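Side-chain contacts in hypoxanthine phosphoribosyltransferase (Bacillus anthracis, PDB 4QYI), which probably catalyses the salvage of hypoxanthine and guanine, joining each base to the phosphoribosyl group of phosphoribosyl pyrophosphate to give a nucleotide and pyrophosphate: residues 99-104 / 108-113; 129-134 / 158-163; 24-29 / 56-61. All blocks are in the same frame, centred on the assembly; numbering follows the deposited sequence.

In the fold
The three contacts divide the fold into a metal- and phosphate-binding centre, the junction of core and hood beside it, and an outer flank. Contacts 1 and 2 lie near the middle of the chain, their centres about 11 Å apart, and share the main sheet through the neighbouring strands 103-104 and 131-132; backbone pairs tie them together. Contact 3, about 20 Å between centres from either, sits farther out, where helix 15-32 meets the loop 56-61. All three join their segments by apolar side chains. Contact 1 adds a magnesium ion and a phosphate, contact 2 is a wholly apolar buried patch, and contact 3 grades into charged groups at the surface.

Contact 1. Residues 99-104 / 108-113; sequences VVEDII and LTLHFL. With MG (magnesium ion), chain F; PO4 (phosphate ion), chain H.
Val99 opens the contact near the end of strand 96-101, its CG1 lying 4.2 Å from CD1 of Leu110. Leu110, its CG anti to the backbone N (chi1 -159°), divides its methyls, CD1 to strand 96-101 and CD2 to Ile104 beyond the corner. Leu110 CD1 also meets Glu101 CG at 4.0 Å, after which the glutamate chain bends to carry its carboxylate off. There OE2 binds magnesium at 2.1 Å, and its anti lone pair also receives the N-H of Asp102. Asp102 supplies the second protein ligand, OD1 at 2.0 Å, and four waters complete six-fold coordination; one donates to Ile103 O. The side chains of Ile104 and Leu110 cross at about a right angle, Ile104 CD1 3.3 Å from Leu110 CD2, tighter than normal carbon packing. A phosphate fills the turn between the segments, bonded by Thr109 N to O3 at 3.1 Å (153°), weakly by Leu110 N, and by Asp105 N and Gly107 N. This acidic pair followed by an anion-binding turn is the phosphoribosyl pyrophosphate motif of the family. The chemistry implies a divided site, carboxylates for the metal and amides at a helix start for a phosphate, consistent with 5'-phosphate binding.

Contact 2. Residues 129-134 / 158-163; sequences TLLDKP and YGIDCA
The backbones of Leu130 and Tyr158 stay well apart, their CA atoms 9.9 Å from each other, so the two segments meet through side chains. In the type I phosphoribosyltransferase fold this is where the core meets the hood: the chain turns a corner at Leu130 on leaving strand 124-129, while 158-163 is a loop following strand 155-156. Leu130 swings CG to the far side from its own amide (chi1 179°), which carries it to the tyrosine ring. Its CD2 approaches the CD2-CE2 bond of the ring obliquely, 3.5 Å from Tyr158 CD2 and 3.8 Å from Tyr158 CE2. Next to this pair, Leu131 and Ile160 meet through their terminal methyls, CD1 to CD1 at 3.7 Å. Ile172 of strand 172-175 touches all four residues and knits the two pairs into one buried apolar patch. Ile160 also packs on Asp102, a magnesium ligand, so the patch borders the metal site. The hydroxyl of Tyr158 bonds to Asp53, and a basic side chain of a neighbouring subunit packs on the same residue. The corner has its own brace: Thr129 OG1 donates to Leu131 O over 2.7 Å, arriving at 134° to the C=O bond and tilted 35° from the carbonyl plane.

Contact 3. Residues 24-29 / 56-61; sequences ELALQI and RHIKND
Ala26 of helix 15-32 faces His57 and Ile58, with its CA only 5.5 Å from that of Ile58. The loop 56-61 is the return leg of a beta-alpha-beta crossover, in which strand 38-43, helix 48-55 and the parallel neighbouring strand 62-71 follow one another, and helix 15-32 packs against this leg. The tight part of the contact is built on the small side chain of Ala26, which lets the loop come close to the helix. Its CB lies 3.5 Å from His57 CB and 3.9 Å from Ile58 CG1, touching one residue near its backbone and the next one bond further along its side chain. Ile58 is extended, with chi2 169°, and its chain runs on past the alanine to the following turn of the helix. There its CD1 approaches Ile29 CG2 at 4.1 Å, the two isoleucines crossing at about a right angle. Leu54 of helix 48-55 packs on both Ala26 and Ile29, so the apolar patch is a meeting of two helices and a loop.

Outward from this patch the packing gives way to polar groups. The ring of His57 leads away from residues 24-29, and its CB makes the contact here; the histidine also packs on Lys23, earlier in the same helix. Arg56, whose CB is directed away from residues 24-29, pairs with Asp53 and with an acidic side chain of a neighbouring subunit, so the loop also faces the dimer interface. On the solvent side Lys59 folds back over the helix through bends at chi2 (90°) and chi3 (75°) and forms a salt bridge with Glu30. Beside exposed Leu27 it passes more loosely, Lys59 NZ standing 4.6 Å from Leu27 CD2.

Contact 1. Residues 99-104 / 108-113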
loop_
_atom_site.group_PDB
_atom_site.type_symbol
_atom_site.label_atom_id
_atom_site.label_comp_id
_atom_site.label_asym_id
_atom_site.label_seq_id
_atom_site.Cartn_x
_atom_site.Cartn_y
_atom_site.Cartn_z
ATOM N N VAL A 99 -14.479 -0.848 1.595
ATOM C CA VAL A 99 -13.405 -1.211 2.521
ATOM C C VAL A 99 -12.780 -2.468 1.960
ATOM O O VAL A 99 -13.467 -3.476 1.728
ATOM C CB VAL A 99 -13.931 -1.444 3.935
ATOM C CG1 VAL A 99 -12.805 -1.826 4.894
ATOM C CG2 VAL A 99 -14.632 -0.193 4.420
ATOM N N VAL A 100 -11.472 -2.397 1.767
ATOM C CA VAL A 100 -10.714 -3.480 1.149
ATOM C C VAL A 100 -9.856 -4.266 2.133
ATOM O O VAL A 100 -9.064 -3.690 2.858
ATOM C CB VAL A 100 -9.855 -2.895 0.007
ATOM C CG1 VAL A 100 -8.926 -3.932 -0.591
ATOM C CG2 VAL A 100 -10.752 -2.326 -1.076
ATOM N N GLU A 101 -10.073 -5.577 2.166
ATOM C CA GLU A 101 -9.325 -6.491 3.002
ATOM C C GLU A 101 -8.675 -7.580 2.204
ATOM O O GLU A 101 -9.053 -7.859 1.060
ATOM C CB GLU A 101 -10.232 -7.200 4.017
ATOM C CG GLU A 101 -10.372 -6.504 5.342
ATOM C CD GLU A 101 -9.131 -6.648 6.232
ATOM O OE1 GLU A 101 -9.268 -6.319 7.422
ATOM O OE2 GLU A 101 -8.041 -7.119 5.795
ATOM N N ASP A 102 -7.668 -8.185 2.818
ATOM C CA ASP A 102 -6.990 -9.321 2.227
ATOM C C ASP A 102 -7.774 -10.569 2.607
ATOM O O ASP A 102 -7.969 -11.456 1.794
ATOM C CB ASP A 102 -5.538 -9.429 2.725
ATOM C CG ASP A 102 -5.418 -9.367 4.245
ATOM O OD1 ASP A 102 -6.246 -8.736 4.929
ATOM O OD2 ASP A 102 -4.447 -9.932 4.763
ATOM N N ILE A 103 -8.237 -10.622 3.854
ATOM C CA ILE A 103 -8.953 -11.796 4.345
ATOM C C ILE A 103 -10.064 -11.477 5.307
ATOM O O ILE A 103 -9.949 -10.552 6.107
ATOM C CB ILE A 103 -8.006 -12.706 5.159
ATOM C CG1 ILE A 103 -6.849 -13.178 4.292
ATOM C CG2 ILE A 103 -8.753 -13.928 5.721
ATOM C CD1 ILE A 103 -5.714 -13.805 5.075
ATOM N N ILE A 104 -11.144 -12.241 5.228
ATOM C CA ILE A 104 -12.225 -12.105 6.170
ATOM C C ILE A 104 -12.477 -13.520 6.632
ATOM O O ILE A 104 -12.723 -14.389 5.810
ATOM C CB ILE A 104 -13.521 -11.571 5.563
ATOM C CG1 ILE A 104 -13.320 -10.170 5.003
ATOM C CG2 ILE A 104 -14.610 -11.547 6.623
ATOM C CD1 ILE A 104 -14.603 -9.602 4.441
ATOM N N LEU A 108 -15.376 -10.663 12.821
ATOM C CA LEU A 108 -15.545 -9.895 14.049
ATOM C C LEU A 108 -14.914 -8.517 13.955
ATOM O O LEU A 108 -15.523 -7.520 14.311
ATOM C CB LEU A 108 -14.953 -10.680 15.233
ATOM C CG LEU A 108 -15.690 -11.980 15.591
ATOM C CD1 LEU A 108 -14.906 -12.852 16.558
ATOM C CD2 LEU A 108 -17.064 -11.675 16.166
ATOM N N THR A 109 -13.686 -8.466 13.468
ATOM C CA THR A 109 -12.959 -7.206 13.352
ATOM C C THR A 109 -13.513 -6.252 12.309
ATOM O O THR A 109 -13.539 -5.039 12.488
ATOM C CB THR A 109 -11.475 -7.479 13.073
ATOM O OG1 THR A 109 -10.908 -8.095 14.236
ATOM C CG2 THR A 109 -10.725 -6.197 12.784
ATOM N N LEU A 110 -13.968 -6.799 11.212
ATOM C CA LEU A 110 -14.504 -5.963 10.173
ATOM C C LEU A 110 -15.890 -5.435 10.569
ATOM O O LEU A 110 -16.278 -4.334 10.173
ATOM C CB LEU A 110 -14.538 -6.779 8.913
ATOM C CG LEU A 110 -14.590 -6.019 7.611
ATOM C CD1 LEU A 110 -13.434 -5.021 7.485
ATOM C CD2 LEU A 110 -14.504 -7.061 6.519
ATOM N N HIS A 111 -16.616 -6.206 11.378
ATOM C CA HIS A 111 -17.924 -5.769 11.878
ATOM C C HIS A 111 -17.698 -4.552 12.771
ATOM O O HIS A 111 -18.442 -3.576 12.715
ATOM C CB HIS A 111 -18.595 -6.896 12.669
ATOM C CG HIS A 111 -19.966 -6.561 13.171
ATOM N ND1 HIS A 111 -21.099 -6.688 12.395
ATOM C CD2 HIS A 111 -20.390 -6.133 14.384
ATOM C CE1 HIS A 111 -22.160 -6.340 13.104
ATOM N NE2 HIS A 111 -21.757 -6.004 14.317
ATOM N N PHE A 112 -16.644 -4.605 13.576
ATOM C CA PHE A 112 -16.303 -3.513 14.461
ATOM C C PHE A 112 -15.897 -2.298 13.608
ATOM O O PHE A 112 -16.313 -1.168 13.861
ATOM C CB PHE A 112 -15.171 -3.983 15.391
ATOM C CG PHE A 112 -14.856 -3.055 16.500
ATOM C CD1 PHE A 112 -13.913 -2.049 16.336
ATOM C CD2 PHE A 112 -15.464 -3.221 17.729
ATOM C CE1 PHE A 112 -13.607 -1.204 17.380
ATOM C CE2 PHE A 112 -15.157 -2.384 18.780
ATOM C CZ PHE A 112 -14.228 -1.374 18.609
ATOM N N LEU A 113 -15.093 -2.520 12.577
ATOM C CA LEU A 113 -14.681 -1.406 11.709
ATOM C C LEU A 113 -15.877 -0.818 10.950
ATOM O O LEU A 113 -15.943 0.381 10.701
ATOM C CB LEU A 113 -13.578 -1.816 10.746
ATOM C CG LEU A 113 -12.267 -2.227 11.421
ATOM C CD1 LEU A 113 -11.226 -2.561 10.364
ATOM C CD2 LEU A 113 -11.730 -1.132 12.330
HETATM MG MG MG F . -6.198 -7.698 6.620
HETATM P P PO4 H . -11.872 -10.308 10.258
HETATM O O1 PO4 H . -10.449 -9.899 10.019
HETATM O O2 PO4 H . -12.123 -11.621 9.567
HETATM O O3 PO4 H . -12.200 -10.540 11.716
HETATM O O4 PO4 H . -12.767 -9.221 9.761
HETATM O O HOH W 1 -4.504 -8.671 7.323
HETATM O O HOH W 2 -7.629 -9.410 7.197
HETATM O O HOH W 3 -7.131 -6.811 8.410
HETATM O O HOH W 4 -5.360 -6.119 6.242
#

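Contact 2. Residues 129-134 / 158-163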
loop_
_atom_site.group_PDB
_atom_site.type_symbol
_atom_site.label_atom_id
_atom_site.label_comp_id
_atom_site.label_asym_id
_atom_site.label_seq_id
_atom_site.Cartn_x
_atom_site.Cartn_y
_atom_site.Cartn_z
ATOM N N THR A 129 -13.127 -8.269 -0.205
ATOM C CA THR A 129 -12.006 -9.044 0.295
ATOM C C THR A 129 -11.465 -9.949 -0.788
ATOM O O THR A 129 -12.204 -10.460 -1.621
ATOM C CB THR A 129 -12.389 -9.894 1.535
ATOM O OG1 THR A 129 -11.227 -10.541 2.082
ATOM C CG2 THR A 129 -13.421 -10.940 1.176
ATOM N N LEU A 130 -10.154 -10.133 -0.768
ATOM C CA LEU A 130 -9.510 -10.991 -1.728
ATOM C C LEU A 130 -9.872 -12.421 -1.398
ATOM O O LEU A 130 -10.242 -13.191 -2.286
ATOM C CB LEU A 130 -7.989 -10.852 -1.653
ATOM C CG LEU A 130 -7.215 -11.749 -2.630
ATOM C CD1 LEU A 130 -7.563 -11.426 -4.070
ATOM C CD2 LEU A 130 -5.722 -11.587 -2.423
ATOM N N LEU A 131 -9.762 -12.764 -0.110
ATOM C CA LEU A 131 -10.030 -14.121 0.352
ATOM C C LEU A 131 -11.107 -14.139 1.420
ATOM O O LEU A 131 -11.164 -13.235 2.254
ATOM C CB LEU A 131 -8.756 -14.714 0.924
ATOM C CG LEU A 131 -7.503 -14.602 0.043
ATOM C CD1 LEU A 131 -6.283 -15.065 0.834
ATOM C CD2 LEU A 131 -7.630 -15.367 -1.260
ATOM N N ASP A 132 -11.964 -15.162 1.383
ATOM C CA ASP A 132 -13.058 -15.300 2.330
ATOM C C ASP A 132 -13.071 -16.733 2.880
ATOM O O ASP A 132 -12.821 -17.705 2.145
ATOM C CB ASP A 132 -14.405 -14.968 1.648
ATOM C CG ASP A 132 -15.543 -14.712 2.647
ATOM O OD1 ASP A 132 -15.247 -14.412 3.818
ATOM O OD2 ASP A 132 -16.737 -14.725 2.243
ATOM N N LYS A 133 -13.356 -16.844 4.172
ATOM C CA LYS A 133 -13.443 -18.128 4.867
ATOM C C LYS A 133 -14.741 -18.057 5.647
ATOM O O LYS A 133 -14.713 -17.851 6.854
ATOM C CB LYS A 133 -12.243 -18.328 5.821
ATOM C CG LYS A 133 -10.881 -18.355 5.092
ATOM C CD LYS A 133 -9.490 -18.154 5.755
ATOM C CE LYS A 133 -8.802 -19.243 6.578
ATOM N NZ LYS A 133 -7.430 -18.780 6.990
ATOM N N PRO A 134 -15.887 -18.193 4.954
ATOM C CA PRO A 134 -17.195 -18.074 5.601
ATOM C C PRO A 134 -17.472 -19.137 6.647
ATOM O O PRO A 134 -18.364 -18.934 7.458
ATOM C CB PRO A 134 -18.200 -18.189 4.441
ATOM C CG PRO A 134 -17.406 -18.086 3.194
ATOM C CD PRO A 134 -16.009 -18.505 3.525
ATOM N N TYR A 158 1.245 -12.063 -1.894
ATOM C CA TYR A 158 0.377 -11.005 -2.398
ATOM C C TYR A 158 -0.080 -10.064 -1.259
ATOM O O TYR A 158 -1.262 -9.762 -1.117
ATOM C CB TYR A 158 -0.819 -11.653 -3.134
ATOM C CG TYR A 158 -1.582 -10.737 -4.074
ATOM C CD1 TYR A 158 -1.081 -10.423 -5.344
ATOM C CD2 TYR A 158 -2.825 -10.227 -3.724
ATOM C CE1 TYR A 158 -1.780 -9.590 -6.204
ATOM C CE2 TYR A 158 -3.539 -9.406 -4.587
ATOM C CZ TYR A 158 -3.013 -9.097 -5.822
ATOM O OH TYR A 158 -3.731 -8.265 -6.647
ATOM N N GLY A 159 0.885 -9.608 -0.466
ATOM C CA GLY A 159 0.622 -8.718 0.663
ATOM C C GLY A 159 0.416 -9.351 2.028
ATOM O O GLY A 159 0.612 -8.697 3.046
ATOM N N ILE A 160 0.079 -10.639 2.043
ATOM C CA ILE A 160 -0.173 -11.403 3.263
ATOM C C ILE A 160 1.115 -12.045 3.785
ATOM O O ILE A 160 1.853 -12.737 3.056
ATOM C CB ILE A 160 -1.206 -12.506 2.968
ATOM C CG1 ILE A 160 -2.410 -11.879 2.283
ATOM C CG2 ILE A 160 -1.630 -13.243 4.234
ATOM C CD1 ILE A 160 -3.406 -12.867 1.729
ATOM N N ASP A 161 1.372 -11.866 5.073
ATOM C CA ASP A 161 2.585 -12.399 5.681
ATOM C C ASP A 161 2.386 -13.531 6.673
ATOM O O ASP A 161 1.282 -13.940 7.000
ATOM C CB ASP A 161 3.245 -11.318 6.527
ATOM C CG ASP A 161 2.453 -11.020 7.805
ATOM O OD1 ASP A 161 1.231 -10.791 7.723
ATOM O OD2 ASP A 161 3.048 -11.010 8.905
ATOM N N CYS A 162 3.522 -14.044 7.116
ATOM C CA CYS A 162 3.595 -15.000 8.203
ATOM C C CYS A 162 4.818 -14.438 8.933
ATOM O O CYS A 162 5.949 -14.477 8.425
ATOM C CB CYS A 162 3.783 -16.434 7.746
ATOM S SG CYS A 162 4.223 -17.469 9.161
ATOM N N ALA A 163 4.563 -13.845 10.093
ATOM C CA ALA A 163 5.594 -13.206 10.904
ATOM C C ALA A 163 6.376 -12.171 10.077
ATOM O O ALA A 163 7.600 -12.120 10.125
ATOM C CB ALA A 163 6.518 -14.240 11.540
#

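Contact 3. Residues 24-29 / 56-61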
loop_
_atom_site.group_PDB
_atom_site.type_symbol
_atom_site.label_atom_id
_atom_site.label_comp_id
_atom_site.label_asym_id
_atom_site.label_seq_id
_atom_site.Cartn_x
_atom_site.Cartn_y
_atom_site.Cartn_z
ATOM N N GLU A 24 -11.959 -8.777 -12.467
ATOM C CA GLU A 24 -13.370 -9.089 -12.358
ATOM C C GLU A 24 -14.046 -8.382 -11.181
ATOM O O GLU A 24 -15.172 -7.898 -11.301
ATOM C CB GLU A 24 -13.530 -10.597 -12.255
ATOM C CG GLU A 24 -14.912 -11.065 -11.781
ATOM C CD GLU A 24 -15.055 -12.570 -11.849
ATOM O OE1 GLU A 24 -16.208 -13.047 -11.778
ATOM O OE2 GLU A 24 -14.022 -13.274 -11.978
ATOM N N LEU A 25 -13.363 -8.313 -10.042
ATOM C CA LEU A 25 -13.922 -7.607 -8.889
ATOM C C LEU A 25 -14.072 -6.120 -9.196
ATOM O O LEU A 25 -15.054 -5.495 -8.810
ATOM C CB LEU A 25 -13.042 -7.787 -7.657
ATOM C CG LEU A 25 -13.010 -9.204 -7.096
ATOM C CD1 LEU A 25 -12.040 -9.275 -5.935
ATOM C CD2 LEU A 25 -14.390 -9.697 -6.686
ATOM N N ALA A 26 -13.109 -5.573 -9.930
ATOM C CA ALA A 26 -13.177 -4.173 -10.307
ATOM C C ALA A 26 -14.391 -3.929 -11.192
ATOM O O ALA A 26 -15.044 -2.905 -11.062
ATOM C CB ALA A 26 -11.896 -3.733 -11.001
ATOM N N LEU A 27 -14.699 -4.855 -12.098
ATOM C CA LEU A 27 -15.879 -4.686 -12.956
ATOM C C LEU A 27 -17.159 -4.692 -12.109
ATOM O O LEU A 27 -18.066 -3.930 -12.362
ATOM C CB LEU A 27 -15.938 -5.769 -14.040
ATOM C CG LEU A 27 -14.896 -5.695 -15.175
ATOM C CD1 LEU A 27 -14.885 -6.989 -15.985
ATOM C CD2 LEU A 27 -15.139 -4.487 -16.086
ATOM N N GLN A 28 -17.228 -5.573 -11.122
ATOM C CA GLN A 28 -18.402 -5.655 -10.254
ATOM C C GLN A 28 -18.593 -4.336 -9.497
ATOM O O GLN A 28 -19.697 -3.820 -9.395
ATOM C CB GLN A 28 -18.245 -6.807 -9.283
ATOM C CG GLN A 28 -18.145 -8.162 -9.953
ATOM C CD GLN A 28 -17.884 -9.283 -8.966
ATOM O OE1 GLN A 28 -18.054 -9.116 -7.767
ATOM N NE2 GLN A 28 -17.456 -10.431 -9.476
ATOM N N ILE A 29 -17.494 -3.781 -9.006
ATOM C CA ILE A 29 -17.528 -2.492 -8.324
ATOM C C ILE A 29 -17.982 -1.361 -9.263
ATOM O O ILE A 29 -18.837 -0.561 -8.910
ATOM C CB ILE A 29 -16.155 -2.176 -7.709
ATOM C CG1 ILE A 29 -15.895 -3.166 -6.573
ATOM C CG2 ILE A 29 -16.088 -0.723 -7.242
ATOM C CD1 ILE A 29 -14.475 -3.150 -6.065
ATOM N N ARG A 56 -6.403 0.208 -9.873
ATOM C CA ARG A 56 -5.907 0.493 -11.210
ATOM C C ARG A 56 -6.823 -0.019 -12.329
ATOM O O ARG A 56 -6.653 0.359 -13.476
ATOM C CB ARG A 56 -4.468 0.010 -11.381
ATOM C CG ARG A 56 -3.489 0.946 -10.701
ATOM C CD ARG A 56 -2.060 0.529 -10.917
ATOM N NE ARG A 56 -1.727 -0.613 -10.091
ATOM C CZ ARG A 56 -0.534 -1.187 -10.035
ATOM N NH1 ARG A 56 0.461 -0.744 -10.806
ATOM N NH2 ARG A 56 -0.344 -2.215 -9.217
ATOM N N HIS A 57 -7.775 -0.881 -11.978
ATOM C CA HIS A 57 -8.765 -1.378 -12.919
ATOM C C HIS A 57 -10.087 -0.648 -12.769
ATOM O O HIS A 57 -10.975 -0.832 -13.588
ATOM C CB HIS A 57 -8.992 -2.876 -12.756
ATOM C CG HIS A 57 -7.847 -3.696 -13.261
ATOM N ND1 HIS A 57 -7.001 -4.403 -12.436
ATOM C CD2 HIS A 57 -7.374 -3.868 -14.518
ATOM C CE1 HIS A 57 -6.072 -4.995 -13.167
ATOM N NE2 HIS A 57 -6.276 -4.686 -14.430
ATOM N N ILE A 58 -10.222 0.185 -11.738
ATOM C CA ILE A 58 -11.459 0.939 -11.549
ATOM C C ILE A 58 -11.323 2.272 -12.264
ATOM O O ILE A 58 -10.430 3.069 -11.968
ATOM C CB ILE A 58 -11.775 1.141 -10.056
ATOM C CG1 ILE A 58 -12.052 -0.219 -9.417
ATOM C CG2 ILE A 58 -12.983 2.051 -9.885
ATOM C CD1 ILE A 58 -12.122 -0.178 -7.901
ATOM N N LYS A 59 -12.245 2.537 -13.172
ATOM C CA LYS A 59 -12.183 3.773 -13.958
ATOM C C LYS A 59 -12.867 4.941 -13.292
ATOM O O LYS A 59 -12.603 6.071 -13.651
ATOM C CB LYS A 59 -12.680 3.618 -15.421
ATOM C CG LYS A 59 -11.743 2.893 -16.425
ATOM C CD LYS A 59 -11.959 1.385 -16.508
ATOM C CE LYS A 59 -13.238 1.142 -17.291
ATOM N NZ LYS A 59 -13.624 -0.293 -17.275
ATOM N N ASN A 60 -13.766 4.679 -12.345
ATOM C CA ASN A 60 -14.415 5.759 -11.616
ATOM C C ASN A 60 -13.363 6.619 -10.914
ATOM O O ASN A 60 -12.207 6.194 -10.733
ATOM C CB ASN A 60 -15.318 5.221 -10.498
ATOM C CG ASN A 60 -16.402 4.281 -10.992
ATOM O OD1 ASN A 60 -16.106 3.254 -11.596
ATOM N ND2 ASN A 60 -17.658 4.577 -10.654
ATOM N N ASP A 61 -13.757 7.834 -10.520
ATOM C CA ASP A 61 -12.874 8.692 -9.713
ATOM C C ASP A 61 -12.726 8.005 -8.378
ATOM O O ASP A 61 -13.700 7.847 -7.659
ATOM C CB ASP A 61 -13.448 10.093 -9.391
ATOM C CG ASP A 61 -13.186 11.101 -10.490
ATOM O OD1 ASP A 61 -12.451 10.774 -11.449
ATOM O OD2 ASP A 61 -13.706 12.234 -10.384
#